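Local coordinates for Lin0012 protein (Listeria innocua, PDB 3K17) that is probably a phosphomevalonate kinase of the GHMP family, using ATP for the second phosphorylation step of the mevalonate route to isopentenyl diphosphate, at residues A122-V127 against L150-V155; A126-L131 against S166-G171. One frame throughout, in Å; residues are numbered along the deposited sequence.

Contact 1. Residues A122-V127 against L150-V155; sequences AATVAV and LSHLVV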
loop_
_atom_site.group_PDB
_atom_site.type_symbol
_atom_site.label_atom_id
_atom_site.label_comp_id
_atom_site.label_asym_id
_atom_site.label_seq_id
_atom_site.Cartn_x
_atom_site.Cartn_y
_atom_site.Cartn_z
ATOM N N ALA A 122 28.803 -14.861 13.454
ATOM C CA ALA A 122 29.458 -14.510 14.710
ATOM C C ALA A 122 28.549 -13.718 15.640
ATOM O O ALA A 122 28.539 -13.934 16.859
ATOM C CB ALA A 122 30.737 -13.736 14.434
ATOM N N ALA A 123 27.778 -12.800 15.070
ATOM C CA ALA A 123 26.869 -11.995 15.873
ATOM C C ALA A 123 25.778 -12.892 16.452
ATOM O O ALA A 123 25.421 -12.790 17.632
ATOM C CB ALA A 123 26.246 -10.885 15.009
ATOM N N THR A 124 25.237 -13.763 15.611
ATOM C CA THR A 124 24.198 -14.683 16.048
ATOM C C THR A 124 24.713 -15.540 17.222
ATOM O O THR A 124 24.055 -15.673 18.257
ATOM C CB THR A 124 23.778 -15.608 14.893
ATOM O OG1 THR A 124 23.258 -14.818 13.819
ATOM C CG2 THR A 124 22.704 -16.586 15.350
ATOM N N VAL A 125 25.895 -16.113 17.050
ATOM C CA VAL A 125 26.499 -16.961 18.081
ATOM C C VAL A 125 26.785 -16.179 19.365
ATOM O O VAL A 125 26.648 -16.719 20.462
ATOM C CB VAL A 125 27.805 -17.623 17.550
ATOM C CG1 VAL A 125 28.585 -18.296 18.685
ATOM C CG2 VAL A 125 27.447 -18.669 16.490
ATOM N N ALA A 126 27.162 -14.907 19.237
ATOM C CA ALA A 126 27.443 -14.081 20.403
ATOM C C ALA A 126 26.165 -13.875 21.224
ATOM O O ALA A 126 26.184 -13.961 22.459
ATOM C CB ALA A 126 28.029 -12.724 19.974
ATOM N N VAL A 127 25.055 -13.609 20.539
ATOM C CA VAL A 127 23.788 -13.412 21.225
ATOM C C VAL A 127 23.357 -14.699 21.945
ATOM O O VAL A 127 22.995 -14.668 23.128
ATOM C CB VAL A 127 22.677 -12.980 20.228
ATOM C CG1 VAL A 127 21.296 -13.057 20.895
ATOM C CG2 VAL A 127 22.956 -11.546 19.739
ATOM N N LEU A 150 19.194 -22.416 13.529
ATOM C CA LEU A 150 17.809 -22.167 13.130
ATOM C C LEU A 150 17.629 -20.672 12.900
ATOM O O LEU A 150 17.029 -20.255 11.917
ATOM C CB LEU A 150 16.831 -22.614 14.219
ATOM C CG LEU A 150 16.599 -24.115 14.413
ATOM C CD1 LEU A 150 15.621 -24.352 15.557
ATOM C CD2 LEU A 150 16.050 -24.706 13.122
ATOM N N SER A 151 18.148 -19.872 13.825
ATOM C CA SER A 151 18.045 -18.419 13.732
ATOM C C SER A 151 18.642 -17.911 12.426
ATOM O O SER A 151 17.979 -17.229 11.644
ATOM C CB SER A 151 18.777 -17.758 14.909
ATOM O OG SER A 151 18.716 -16.337 14.832
ATOM N N HIS A 152 19.900 -18.264 12.193
ATOM C CA HIS A 152 20.618 -17.813 11.018
ATOM C C HIS A 152 20.063 -18.303 9.684
ATOM O O HIS A 152 20.042 -17.550 8.713
ATOM C CB HIS A 152 22.098 -18.192 11.143
ATOM C CG HIS A 152 22.993 -17.465 10.186
ATOM N ND1 HIS A 152 23.152 -17.851 8.872
ATOM C CD2 HIS A 152 23.763 -16.362 10.351
ATOM C CE1 HIS A 152 23.985 -17.019 8.268
ATOM N NE2 HIS A 152 24.368 -16.106 9.143
ATOM N N LEU A 153 19.595 -19.544 9.625
ATOM C CA LEU A 153 19.087 -20.054 8.360
ATOM C C LEU A 153 17.777 -19.393 7.919
ATOM O O LEU A 153 17.602 -19.116 6.739
ATOM C CB LEU A 153 18.954 -21.583 8.406
ATOM C CG LEU A 153 17.760 -22.315 9.007
ATOM C CD1 LEU A 153 16.570 -22.231 8.056
ATOM C CD2 LEU A 153 18.148 -23.786 9.229
ATOM N N VAL A 154 16.855 -19.113 8.836
ATOM C CA VAL A 154 15.634 -18.460 8.374
ATOM C C VAL A 154 15.890 -16.991 8.004
ATOM O O VAL A 154 15.178 -16.427 7.176
ATOM C CB VAL A 154 14.473 -18.562 9.404
ATOM C CG1 VAL A 154 14.151 -20.040 9.662
ATOM C CG2 VAL A 154 14.827 -17.846 10.689
ATOM N N VAL A 155 16.907 -16.364 8.595
ATOM C CA VAL A 155 17.191 -14.970 8.238
ATOM C C VAL A 155 17.971 -14.917 6.920
ATOM O O VAL A 155 17.628 -14.169 6.008
ATOM C CB VAL A 155 17.997 -14.241 9.326
ATOM C CG1 VAL A 155 18.375 -12.841 8.836
ATOM C CG2 VAL A 155 17.168 -14.139 10.599
HETATM O O HOH W 1 20.432 -14.932 13.438
#

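Contact 2. Residues A126-L131 against S166-G171; sequences AVINAL and SCMYGG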
loop_
_atom_site.group_PDB
_atom_site.type_symbol
_atom_site.label_atom_id
_atom_site.label_comp_id
_atom_site.label_asym_id
_atom_site.label_seq_id
_atom_site.Cartn_x
_atom_site.Cartn_y
_atom_site.Cartn_z
ATOM N N ALA A 126 27.162 -14.907 19.237
ATOM C CA ALA A 126 27.443 -14.081 20.403
ATOM C C ALA A 126 26.165 -13.875 21.224
ATOM O O ALA A 126 26.184 -13.961 22.459
ATOM C CB ALA A 126 28.029 -12.724 19.974
ATOM N N VAL A 127 25.055 -13.609 20.539
ATOM C CA VAL A 127 23.788 -13.412 21.225
ATOM C C VAL A 127 23.357 -14.699 21.945
ATOM O O VAL A 127 22.995 -14.668 23.128
ATOM C CB VAL A 127 22.677 -12.980 20.228
ATOM C CG1 VAL A 127 21.296 -13.057 20.895
ATOM C CG2 VAL A 127 22.956 -11.546 19.739
ATOM N N ILE A 128 23.405 -15.827 21.242
ATOM C CA ILE A 128 22.990 -17.089 21.850
ATOM C C ILE A 128 23.859 -17.404 23.067
ATOM O O ILE A 128 23.344 -17.739 24.135
ATOM C CB ILE A 128 23.059 -18.258 20.835
ATOM C CG1 ILE A 128 22.071 -18.010 19.679
ATOM C CG2 ILE A 128 22.765 -19.600 21.543
ATOM C CD1 ILE A 128 20.621 -17.837 20.104
ATOM N N ASN A 129 25.175 -17.293 22.912
ATOM C CA ASN A 129 26.071 -17.568 24.028
ATOM C C ASN A 129 25.857 -16.630 25.195
ATOM O O ASN A 129 25.853 -17.066 26.347
ATOM C CB ASN A 129 27.530 -17.506 23.599
ATOM C CG ASN A 129 28.055 -18.855 23.172
ATOM O OD1 ASN A 129 27.566 -19.882 23.625
ATOM N ND2 ASN A 129 29.062 -18.861 22.316
ATOM N N ALA A 130 25.678 -15.346 24.904
ATOM C CA ALA A 130 25.461 -14.366 25.962
ATOM C C ALA A 130 24.178 -14.623 26.756
ATOM O O ALA A 130 24.181 -14.534 27.978
ATOM C CB ALA A 130 25.434 -12.955 25.379
ATOM N N LEU A 131 23.082 -14.940 26.076
ATOM C CA LEU A 131 21.819 -15.170 26.775
ATOM C C LEU A 131 21.776 -16.515 27.490
ATOM O O LEU A 131 21.141 -16.639 28.539
ATOM C CB LEU A 131 20.626 -15.047 25.813
ATOM C CG LEU A 131 20.351 -13.617 25.303
ATOM C CD1 LEU A 131 19.267 -13.622 24.241
ATOM C CD2 LEU A 131 19.947 -12.736 26.469
ATOM N N SER A 166 31.606 -23.018 13.167
ATOM C CA SER A 166 32.962 -22.560 13.395
ATOM C C SER A 166 33.032 -21.466 14.451
ATOM O O SER A 166 33.903 -21.501 15.318
ATOM C CB SER A 166 33.573 -22.076 12.078
ATOM O OG SER A 166 34.878 -21.571 12.286
ATOM N N CYS A 167 32.121 -20.490 14.384
ATOM C CA CYS A 167 32.107 -19.400 15.363
ATOM C C CYS A 167 31.776 -19.916 16.769
ATOM O O CYS A 167 32.338 -19.457 17.763
ATOM C CB CYS A 167 31.084 -18.334 14.953
ATOM S SG CYS A 167 31.522 -17.497 13.404
HETATM N N MSE A 168 30.869 -20.881 16.835
HETATM C CA MSE A 168 30.446 -21.469 18.106
HETATM C C MSE A 168 31.519 -22.359 18.757
HETATM O O MSE A 168 31.797 -22.235 19.950
HETATM C CB MSE A 168 29.171 -22.286 17.877
HETATM C CG MSE A 168 28.646 -23.044 19.084
HETATM SE SE MSE A 168 27.933 -21.866 20.431
HETATM C CE MSE A 168 26.231 -21.456 19.564
ATOM N N TYR A 169 32.120 -23.236 17.960
ATOM C CA TYR A 169 33.121 -24.192 18.446
ATOM C C TYR A 169 34.561 -23.702 18.531
ATOM O O TYR A 169 35.338 -24.210 19.340
ATOM C CB TYR A 169 33.084 -25.467 17.590
ATOM C CG TYR A 169 31.897 -26.353 17.875
ATOM C CD1 TYR A 169 30.597 -25.899 17.665
ATOM C CD2 TYR A 169 32.071 -27.629 18.411
ATOM C CE1 TYR A 169 29.497 -26.687 17.990
ATOM C CE2 TYR A 169 30.981 -28.426 18.738
ATOM C CZ TYR A 169 29.700 -27.952 18.530
ATOM O OH TYR A 169 28.620 -28.727 18.884
ATOM N N GLY A 170 34.922 -22.718 17.712
ATOM C CA GLY A 170 36.294 -22.236 17.727
ATOM C C GLY A 170 37.218 -23.285 17.118
ATOM O O GLY A 170 36.759 -24.305 16.598
ATOM N N GLY A 171 38.520 -23.031 17.171
ATOM C CA GLY A 171 39.486 -23.965 16.618
ATOM C C GLY A 171 39.236 -24.367 15.177
ATOM O O GLY A 171 38.678 -23.598 14.387
HETATM O O HOH W 2 30.692 -21.442 22.407
#

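Contact 1. Residues A122-V127 against L150-V155
The chi1 of Thr124, -61°, puts OG1 opposite the carbonyl carbon and facing His152, and swings the CG2 methyl opposite N, toward Ser151. Ser151 and His152 both carry the next side-chain atom anti to N (chi1 179° and -164°), which brings Ser151 OG near the Thr124 methyl and the His152 ring edge near Thr124 OG1. The helices come nearest at Thr124 and His152, whose CA atoms are 6.9 Å apart. Thr124 CG2 rests 4.0 Å from Ser151 OG in a loose van der Waals contact. Thr124 OG1 comes up to the edge of the imidazole, in the ring plane, 3.8 Å from His152 CD2. The two side chains meet there at about a right angle.

No direct hydrogen bond crosses. A water does the bridging: it donates to Thr124 OG1 at 2.9 Å and bonds to Ser151 OG at 2.6 Å. Thr124 OG1 is also bonded to the carbonyl O of Ser120, one turn earlier in its own helix. His152 NE2 is bonded to Ser120 OG, and Phe77 stacks on the ring. The imidazole is therefore held at a nitrogen and through its ring. Thr124 OG1, Ser151 OG and His152 NE2 are thus all bonded in this buried place.

Helix 119-135 lies here between helix 141-156 and strand 37-45, where Ala122 and Ala126 pack on Ile39. Ser151 touches Glu80 of helix 76-91, while Leu150 and Leu153 pack on Val183 of helix 180-187.

Contact 2. Residues A126-L131 against S166-G171
Met168 meets Asn129 from the last turn of helix 162-169, closed by the bond from Gly170 N to Ser166 O (2.9 Å), after which Gly170 takes positive phi (71°) and the chain leaves the helix. Met168 is modelled as selenomethionine, so selenium stands where the natural protein has sulfur. Its chain is bent at both chi2 and chi3 (70° and 77°), which curls it toward helix 119-135. The selenium lies ahead of the Asn129 amide and off its plane, almost evenly spaced from its two polar atoms. Met168 SE is 3.7 Å from Asn129 ND2 and 3.8 Å from Asn129 OD1. Beyond it, Met168 CE makes a light apolar contact with Ile128 CG2, at 4.4 Å.

The amide is fixed from two directions. Asn129 OD1 is bonded to Lys144 NZ of helix 141-156. Asn129 ND2 donates to a water at 3.1 Å, and that water donates to Met168 O at 2.8 Å. The bridge gives a main-chain carbonyl in the final turn of helix 162-169 a partner in this buried place. Met168 also packs on Met141.

Asn129 and Cys167 both touch Ile11 of strand 7-18, so the two helices rest on the mixed sheet. Helices packed against a sheet in this way belong to the N-terminal domain fold of GHMP kinases, related to ribosomal protein S5.

Contacts 1 and 2 share helix 119-135 and, within it, Ala126 and Val127. Their centres are 10 Å apart. Along the chain this helix comes first, then helix 141-156 of contact 1, then helix 162-169 of contact 2. The two contacts also touch: Val125 CG1 lies 3.7 Å from Met168 CA, and Val125 CG2 lies 4.0 Å from Cys167 CB. Helix 119-135 packs against both helices that follow it, within the GHMP kinase N-terminal domain. Its first turn carries Ser120, bonded to His152 of contact 1 and part of the Gly-Leu-Gly-Ser-Ser sequence that in GHMP kinases is associated with binding nucleotide phosphates.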